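Local coordinates for proton-dependent oligopeptide transporter family protein (Xanthomonas campestris, PDB 6EI3) that probably couples the movement of protons to the uptake of peptides across the membrane, as a POT-family member of the major facilitator superfamily, at residues 213-224 and 263-274. Sequence-based numbering, arbitrary orientation.
With 78M ((2S)-2,3-dihydroxypropyl(7Z)-pentadec-7-enoate), chain O.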
ATOM      1  N   ALA A 213       5.216 -12.918 -26.342  1.00 63.49           N
ATOM      2  CA  ALA A 213       6.644 -12.956 -25.993  1.00 63.08           C
ATOM      3  C   ALA A 213       7.063 -14.317 -25.450  1.00 65.40           C
ATOM      4  O   ALA A 213       8.044 -14.872 -25.931  1.00 65.82           O
ATOM      5  CB  ALA A 213       6.970 -11.867 -24.973  1.00 62.34           C
ATOM      6  N   LEU A 214       6.317 -14.856 -24.457  1.00 60.60           N
ATOM      7  CA  LEU A 214       6.605 -16.150 -23.824  1.00 60.30           C
ATOM      8  C   LEU A 214       6.376 -17.364 -24.739  1.00 65.86           C
ATOM      9  O   LEU A 214       7.191 -18.291 -24.722  1.00 65.74           O
ATOM     10  CB  LEU A 214       5.809 -16.316 -22.510  1.00 58.63           C
ATOM     11  CG  LEU A 214       6.237 -15.480 -21.293  1.00 60.44           C
ATOM     12  CD1 LEU A 214       5.125 -15.420 -20.262  1.00 58.58           C
ATOM     13  CD2 LEU A 214       7.501 -16.030 -20.647  1.00 61.54           C
ATOM     14  N   LEU A 215       5.275 -17.367 -25.524  1.00 63.90           N
ATOM     15  CA  LEU A 215       4.921 -18.485 -26.417  1.00 65.91           C
ATOM     16  C   LEU A 215       5.662 -18.518 -27.755  1.00 72.34           C
ATOM     17  O   LEU A 215       5.832 -19.610 -28.305  1.00 75.11           O
ATOM     18  CB  LEU A 215       3.401 -18.554 -26.679  1.00 65.76           C
ATOM     19  CG  LEU A 215       2.460 -18.814 -25.495  1.00 69.09           C
ATOM     20  CD1 LEU A 215       1.019 -18.561 -25.897  1.00 69.17           C
ATOM     21  CD2 LEU A 215       2.602 -20.224 -24.955  1.00 71.62           C
ATOM     22  N   ALA A 216       6.061 -17.351 -28.311  1.00 68.16           N
ATOM     23  CA  ALA A 216       6.759 -17.297 -29.609  1.00 69.47           C
ATOM     24  C   ALA A 216       8.053 -18.097 -29.653  1.00 73.54           C
ATOM     25  O   ALA A 216       8.869 -18.025 -28.734  1.00 70.20           O
ATOM     26  CB  ALA A 216       7.021 -15.858 -30.031  1.00 69.77           C
ATOM     27  N   HIS A 217       8.225 -18.866 -30.738  1.00 74.90           N
ATOM     28  CA  HIS A 217       9.408 -19.684 -30.979  1.00 77.08           C
ATOM     29  C   HIS A 217      10.458 -18.893 -31.753  1.00 83.70           C
ATOM     30  O   HIS A 217      10.117 -17.951 -32.476  1.00 82.33           O
ATOM     31  CB  HIS A 217       9.029 -20.959 -31.751  1.00 79.74           C
ATOM     32  CG  HIS A 217       8.292 -21.964 -30.926  1.00 82.68           C
ATOM     33  ND1 HIS A 217       6.913 -21.940 -30.824  1.00 83.46           N
ATOM     34  CD2 HIS A 217       8.769 -22.990 -30.182  1.00 84.84           C
ATOM     35  CE1 HIS A 217       6.595 -22.953 -30.034  1.00 82.80           C
ATOM     36  NE2 HIS A 217       7.680 -23.609 -29.617  1.00 83.97           N
ATOM     37  N   ALA A 218      11.737 -19.284 -31.592  1.00 83.41           N
ATOM     38  CA  ALA A 218      12.888 -18.698 -32.284  1.00 85.23           C
ATOM     39  C   ALA A 218      13.751 -19.825 -32.880  1.00 93.51           C
ATOM     40  O   ALA A 218      13.908 -20.865 -32.229  1.00 93.45           O
ATOM     41  CB  ALA A 218      13.711 -17.853 -31.324  1.00 84.68           C
ATOM     42  N   PRO A 219      14.300 -19.667 -34.113  1.00 93.65           N
ATOM     43  CA  PRO A 219      15.106 -20.758 -34.696  1.00 96.14           C
ATOM     44  C   PRO A 219      16.446 -20.990 -33.995  1.00100.94           C
ATOM     45  O   PRO A 219      17.207 -20.042 -33.778  1.00 99.99           O
ATOM     46  CB  PRO A 219      15.271 -20.343 -36.161  1.00 99.50           C
ATOM     47  CG  PRO A 219      15.146 -18.867 -36.155  1.00102.44           C
ATOM     48  CD  PRO A 219      14.206 -18.512 -35.032  1.00 95.42           C
ATOM     49  N   GLY A 220      16.694 -22.253 -33.634  1.00 98.73           N
ATOM     50  CA  GLY A 220      17.904 -22.713 -32.955  1.00 99.09           C
ATOM     51  C   GLY A 220      18.141 -22.088 -31.593  1.00 99.97           C
ATOM     52  O   GLY A 220      19.276 -21.731 -31.266  1.00 99.50           O
ATOM     53  N   GLN A 221      17.067 -21.939 -30.794  1.00 94.19           N
ATOM     54  CA  GLN A 221      17.146 -21.322 -29.471  1.00 91.58           C
ATOM     55  C   GLN A 221      16.352 -22.053 -28.387  1.00 93.50           C
ATOM     56  O   GLN A 221      16.912 -22.377 -27.337  1.00 93.74           O
ATOM     57  CB  GLN A 221      16.705 -19.846 -29.537  1.00 91.26           C
ATOM     58  CG  GLN A 221      17.783 -18.884 -30.018  1.00113.19           C
ATOM     59  CD  GLN A 221      17.197 -17.560 -30.437  1.00135.16           C
ATOM     60  OE1 GLN A 221      16.769 -16.748 -29.611  1.00128.51           O
ATOM     61  NE2 GLN A 221      17.165 -17.312 -31.738  1.00131.87           N
ATOM     62  N   GLY A 222      15.057 -22.259 -28.630  1.00 87.28           N
ATOM     63  CA  GLY A 222      14.130 -22.836 -27.660  1.00 84.46           C
ATOM     64  C   GLY A 222      13.395 -21.723 -26.937  1.00 82.24           C
ATOM     65  O   GLY A 222      13.276 -20.623 -27.482  1.00 80.88           O
ATOM     66  N   ARG A 223      12.878 -21.986 -25.717  1.00 74.94           N
ATOM     67  CA  ARG A 223      12.145 -20.980 -24.931  1.00 71.29           C
ATOM     68  C   ARG A 223      12.584 -20.973 -23.437  1.00 71.65           C
ATOM     69  O   ARG A 223      11.870 -21.520 -22.591  1.00 69.39           O
ATOM     70  CB  ARG A 223      10.611 -21.145 -25.065  1.00 69.84           C
ATOM     71  CG  ARG A 223      10.056 -21.196 -26.488  1.00 76.00           C
ATOM     72  CD  ARG A 223       9.052 -22.324 -26.612  1.00 80.25           C
ATOM     73  NE  ARG A 223       7.694 -21.835 -26.863  1.00 77.47           N
ATOM     74  CZ  ARG A 223       6.591 -22.550 -26.667  1.00 80.70           C
ATOM     75  NH1 ARG A 223       6.667 -23.779 -26.170  1.00 68.18           N
ATOM     76  NH2 ARG A 223       5.402 -22.034 -26.939  1.00 60.48           N
ATOM     77  N   PRO A 224      13.747 -20.369 -23.078  1.00 67.54           N
ATOM     78  CA  PRO A 224      14.165 -20.385 -21.665  1.00 66.29           C
ATOM     79  C   PRO A 224      13.365 -19.437 -20.760  1.00 68.91           C
ATOM     80  O   PRO A 224      13.331 -19.638 -19.543  1.00 67.77           O
ATOM     81  CB  PRO A 224      15.654 -20.048 -21.723  1.00 68.72           C
ATOM     82  CG  PRO A 224      15.822 -19.284 -22.973  1.00 73.71           C
ATOM     83  CD  PRO A 224      14.731 -19.665 -23.927  1.00 69.70           C
ATOM     84  N   ILE A 263       7.631 -14.878 -14.305  1.00 45.42           N
ATOM     85  CA  ILE A 263       6.890 -14.486 -15.513  1.00 45.25           C
ATOM     86  C   ILE A 263       7.465 -13.162 -16.067  1.00 48.89           C
ATOM     87  O   ILE A 263       7.729 -13.084 -17.267  1.00 48.76           O
ATOM     88  CB  ILE A 263       5.343 -14.493 -15.306  1.00 47.81           C
ATOM     89  CG1 ILE A 263       4.843 -15.919 -14.923  1.00 49.14           C
ATOM     90  CG2 ILE A 263       4.589 -13.969 -16.547  1.00 48.62           C
ATOM     91  CD1 ILE A 263       3.563 -15.983 -14.084  1.00 51.58           C
ATOM     92  N   GLY A 264       7.716 -12.183 -15.183  1.00 44.82           N
ATOM     93  CA  GLY A 264       8.323 -10.901 -15.545  1.00 43.84           C
ATOM     94  C   GLY A 264       9.692 -11.058 -16.191  1.00 49.37           C
ATOM     95  O   GLY A 264       9.909 -10.596 -17.320  1.00 48.98           O
ATOM     96  N   GLY A 265      10.589 -11.759 -15.494  1.00 46.22           N
ATOM     97  CA  GLY A 265      11.948 -12.037 -15.941  1.00 47.45           C
ATOM     98  C   GLY A 265      11.994 -12.917 -17.177  1.00 55.49           C
ATOM     99  O   GLY A 265      12.894 -12.779 -18.011  1.00 54.62           O
ATOM    100  N   GLY A 266      11.007 -13.808 -17.286  1.00 53.86           N
ATOM    101  CA  GLY A 266      10.842 -14.716 -18.416  1.00 54.76           C
ATOM    102  C   GLY A 266      10.390 -13.974 -19.654  1.00 58.28           C
ATOM    103  O   GLY A 266      10.821 -14.304 -20.763  1.00 59.34           O
ATOM    104  N   THR A 267       9.526 -12.947 -19.461  1.00 52.91           N
ATOM    105  CA  THR A 267       9.015 -12.078 -20.525  1.00 52.86           C
ATOM    106  C   THR A 267      10.150 -11.186 -21.021  1.00 59.01           C
ATOM    107  O   THR A 267      10.271 -10.990 -22.226  1.00 58.62           O
ATOM    108  CB  THR A 267       7.790 -11.290 -20.048  1.00 55.83           C
ATOM    109  OG1 THR A 267       6.776 -12.218 -19.657  1.00 51.96           O
ATOM    110  CG2 THR A 267       7.235 -10.339 -21.114  1.00 55.30           C
ATOM    111  N   TRP A 268      10.994 -10.680 -20.092  1.00 57.01           N
ATOM    112  CA  TRP A 268      12.164  -9.844 -20.385  1.00 57.55           C
ATOM    113  C   TRP A 268      13.137 -10.580 -21.320  1.00 63.61           C
ATOM    114  O   TRP A 268      13.702  -9.962 -22.222  1.00 63.90           O
ATOM    115  CB  TRP A 268      12.877  -9.421 -19.080  1.00 55.16           C
ATOM    116  CG  TRP A 268      14.075  -8.544 -19.313  1.00 56.53           C
ATOM    117  CD1 TRP A 268      15.376  -8.941 -19.421  1.00 60.61           C
ATOM    118  CD2 TRP A 268      14.068  -7.127 -19.538  1.00 55.59           C
ATOM    119  NE1 TRP A 268      16.180  -7.860 -19.697  1.00 60.12           N
ATOM    120  CE2 TRP A 268      15.406  -6.731 -19.762  1.00 60.35           C
ATOM    121  CE3 TRP A 268      13.062  -6.145 -19.543  1.00 55.71           C
ATOM    122  CZ2 TRP A 268      15.763  -5.397 -19.999  1.00 59.41           C
ATOM    123  CZ3 TRP A 268      13.422  -4.820 -19.755  1.00 57.09           C
ATOM    124  CH2 TRP A 268      14.753  -4.463 -20.014  1.00 58.57           C
ATOM    125  N   TRP A 269      13.321 -11.891 -21.096  1.00 62.03           N
ATOM    126  CA  TRP A 269      14.203 -12.778 -21.861  1.00 64.04           C
ATOM    127  C   TRP A 269      13.811 -12.888 -23.337  1.00 65.27           C
ATOM    128  O   TRP A 269      14.690 -12.874 -24.200  1.00 66.83           O
ATOM    129  CB  TRP A 269      14.165 -14.192 -21.255  1.00 64.67           C
ATOM    130  CG  TRP A 269      15.280 -14.538 -20.316  1.00 67.00           C
ATOM    131  CD1 TRP A 269      15.342 -14.263 -18.982  1.00 69.11           C
ATOM    132  CD2 TRP A 269      16.419 -15.354 -20.611  1.00 68.97           C
ATOM    133  NE1 TRP A 269      16.473 -14.821 -18.434  1.00 69.96           N
ATOM    134  CE2 TRP A 269      17.155 -15.496 -19.411  1.00 73.22           C
ATOM    135  CE3 TRP A 269      16.914 -15.952 -21.781  1.00 72.04           C
ATOM    136  CZ2 TRP A 269      18.354 -16.218 -19.347  1.00 74.11           C
ATOM    137  CZ3 TRP A 269      18.101 -16.663 -21.714  1.00 75.26           C
ATOM    138  CH2 TRP A 269      18.809 -16.788 -20.510  1.00 75.65           C
ATOM    139  N   GLN A 270      12.500 -13.042 -23.617  1.00 57.85           N
ATOM    140  CA  GLN A 270      11.948 -13.288 -24.952  1.00 57.32           C
ATOM    141  C   GLN A 270      11.057 -12.168 -25.505  1.00 57.75           C
ATOM    142  O   GLN A 270      10.315 -12.417 -26.455  1.00 57.43           O
ATOM    143  CB  GLN A 270      11.116 -14.589 -24.914  1.00 58.82           C
ATOM    144  CG  GLN A 270      11.881 -15.866 -24.630  1.00 64.44           C
ATOM    145  CD  GLN A 270      10.984 -17.077 -24.443  1.00 69.13           C
ATOM    146  OE1 GLN A 270      11.369 -18.037 -23.789  1.00 59.45           O
ATOM    147  NE2 GLN A 270       9.772 -17.077 -24.996  1.00 55.60           N
ATOM    148  N   LEU A 271      11.106 -10.953 -24.930  1.00 52.38           N
ATOM    149  CA  LEU A 271      10.255  -9.844 -25.368  1.00 50.72           C
ATOM    150  C   LEU A 271      10.482  -9.436 -26.833  1.00 56.27           C
ATOM    151  O   LEU A 271       9.522  -9.047 -27.507  1.00 55.91           O
ATOM    152  CB  LEU A 271      10.369  -8.637 -24.416  1.00 48.72           C
ATOM    153  CG  LEU A 271       9.455  -7.453 -24.685  1.00 52.00           C
ATOM    154  CD1 LEU A 271       7.979  -7.847 -24.684  1.00 51.54           C
ATOM    155  CD2 LEU A 271       9.713  -6.366 -23.714  1.00 52.46           C
ATOM    156  N   GLU A 272      11.722  -9.556 -27.331  1.00 54.31           N
ATOM    157  CA  GLU A 272      12.034  -9.226 -28.726  1.00 56.26           C
ATOM    158  C   GLU A 272      11.305 -10.128 -29.736  1.00 63.17           C
ATOM    159  O   GLU A 272      11.075  -9.689 -30.858  1.00 63.98           O
ATOM    160  CB  GLU A 272      13.553  -9.195 -28.988  1.00 58.49           C
ATOM    161  CG  GLU A 272      14.265  -8.029 -28.311  1.00 66.55           C
ATOM    162  CD  GLU A 272      13.782  -6.638 -28.683  1.00 84.17           C
ATOM    163  OE1 GLU A 272      13.800  -6.302 -29.890  1.00 77.23           O
ATOM    164  OE2 GLU A 272      13.392  -5.880 -27.767  1.00 74.76           O
ATOM    165  N   ARG A 273      10.874 -11.348 -29.323  1.00 60.66           N
ATOM    166  CA  ARG A 273      10.140 -12.297 -30.190  1.00 61.68           C
ATOM    167  C   ARG A 273       8.674 -11.858 -30.447  1.00 65.15           C
ATOM    168  O   ARG A 273       7.962 -12.517 -31.213  1.00 65.31           O
ATOM    169  CB  ARG A 273      10.169 -13.718 -29.610  1.00 60.83           C
ATOM    170  CG  ARG A 273      11.553 -14.268 -29.302  1.00 64.68           C
ATOM    171  CD  ARG A 273      11.406 -15.619 -28.656  1.00 65.06           C
ATOM    172  NE  ARG A 273      12.688 -16.198 -28.259  1.00 66.96           N
ATOM    173  CZ  ARG A 273      12.845 -17.471 -27.916  1.00 75.84           C
ATOM    174  NH1 ARG A 273      11.814 -18.309 -27.950  1.00 57.94           N
ATOM    175  NH2 ARG A 273      14.040 -17.926 -27.561  1.00 60.95           N
ATOM    176  N   ALA A 274       8.228 -10.759 -29.799  1.00 59.21           N
ATOM    177  CA  ALA A 274       6.888 -10.195 -29.967  1.00 58.12           C
ATOM    178  C   ALA A 274       6.856  -9.090 -31.041  1.00 62.85           C
ATOM    179  O   ALA A 274       5.773  -8.761 -31.528  1.00 60.84           O
ATOM    180  CB  ALA A 274       6.386  -9.640 -28.636  1.00 56.85           C
TER
HETATM  181  O21 78M O 614      16.425  -3.229 -16.203  1.00 83.47           O
HETATM  182  C20 78M O 614      15.333  -4.054 -16.576  1.00 84.03           C
HETATM  183  C18 78M O 614      15.343  -5.355 -15.808  1.00 85.43           C
HETATM  184  O19 78M O 614      16.569  -6.053 -16.038  1.00 87.76           O
HETATM  185  C17 78M O 614      14.177  -6.243 -16.165  1.00 86.92           C
HETATM  186  O2  78M O 614      14.053  -7.190 -15.078  1.00 88.32           O
HETATM  187  C1  78M O 614      12.920  -7.898 -14.984  1.00 89.09           C
HETATM  188  O1  78M O 614      12.065  -7.919 -15.833  1.00 89.50           O
HETATM  189  C2  78M O 614      12.851  -8.645 -13.685  1.00 89.28           C
HETATM  190  C3  78M O 614      11.683  -8.215 -12.807  1.00 88.35           C
HETATM  191  C4  78M O 614      12.047  -8.135 -11.330  1.00 88.15           C
HETATM  192  C5  78M O 614      11.321  -9.128 -10.438  1.00 88.50           C
HETATM  193  C6  78M O 614       9.890  -8.729 -10.057  1.00 88.16           C
HETATM  194  C7  78M O 614       9.795  -8.233  -8.650  1.00 87.45           C
HETATM  195  C8  78M O 614       9.214  -8.844  -7.632  1.00 86.93           C
HETATM  196  C9  78M O 614       9.133  -8.331  -6.223  1.00 85.51           C
HETATM  197  C10 78M O 614      10.352  -8.763  -5.402  1.00 86.00           C
HETATM  198  C11 78M O 614      10.992  -7.655  -4.584  1.00 84.24           C
HETATM  199  C12 78M O 614      12.495  -7.834  -4.401  1.00 83.89           C
HETATM  200  C13 78M O 614      13.221  -6.672  -3.735  1.00 81.29           C
HETATM  201  C15 78M O 614      14.077  -5.673  -1.594  1.00 77.48           C
HETATM  202  C14 78M O 614      13.106  -6.631  -2.222  1.00 78.32           C
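The carbonyl oxygen of Gly222 is gripped end-on by the guanidinium of Arg273, with NH1 and NH2 each 2.8 Å from that O. Arg273 NH1 also bonds to Ala216 O at 3.1 Å, a fairly straight bond (159°) lying in the guanidinium plane, so one nitrogen joins two parts of the loop. The arginine reaches them because its chain is extended from CG to NE. Its flat group is sandwiched: the methyl of Ala218 sits over the centre of one face, with CB 3.5 Å from Arg273 CZ, and CG of Gln270 covers the opposite face.

Gln270 holds the last turn of helix 206-215 in another way: its single NE2 donates to Ala213 O at 3.0 Å, on a lone pair, and to Leu214 O at 2.9 Å, from above that carbonyl plane. With CG beside the backbone N (chi1 -65°) and the chain extended beyond it, the amide lies between helices 206-215 and 224-239, where its OE1 accepts from Leu226 N. One buried amide thus joins a helix C-terminus to a helix N-terminus.

Apolar contacts extend the interface. Leu214 lays CD2 against the backbone of Gly266, 3.7 Å from its C, while CG of Pro224 rests 3.7 Å from Trp269 CZ3. The end of helix 248-270 and the 3-10 segment 271-273 clasp the loop leading into helix 224-239; these two helices probably form the extra hairpin between the six-helix bundles of bacterial POT transporters. Leu271 and Trp268 turn to helix 281-306, and Trp268 also lays a ring face against the bound lipid.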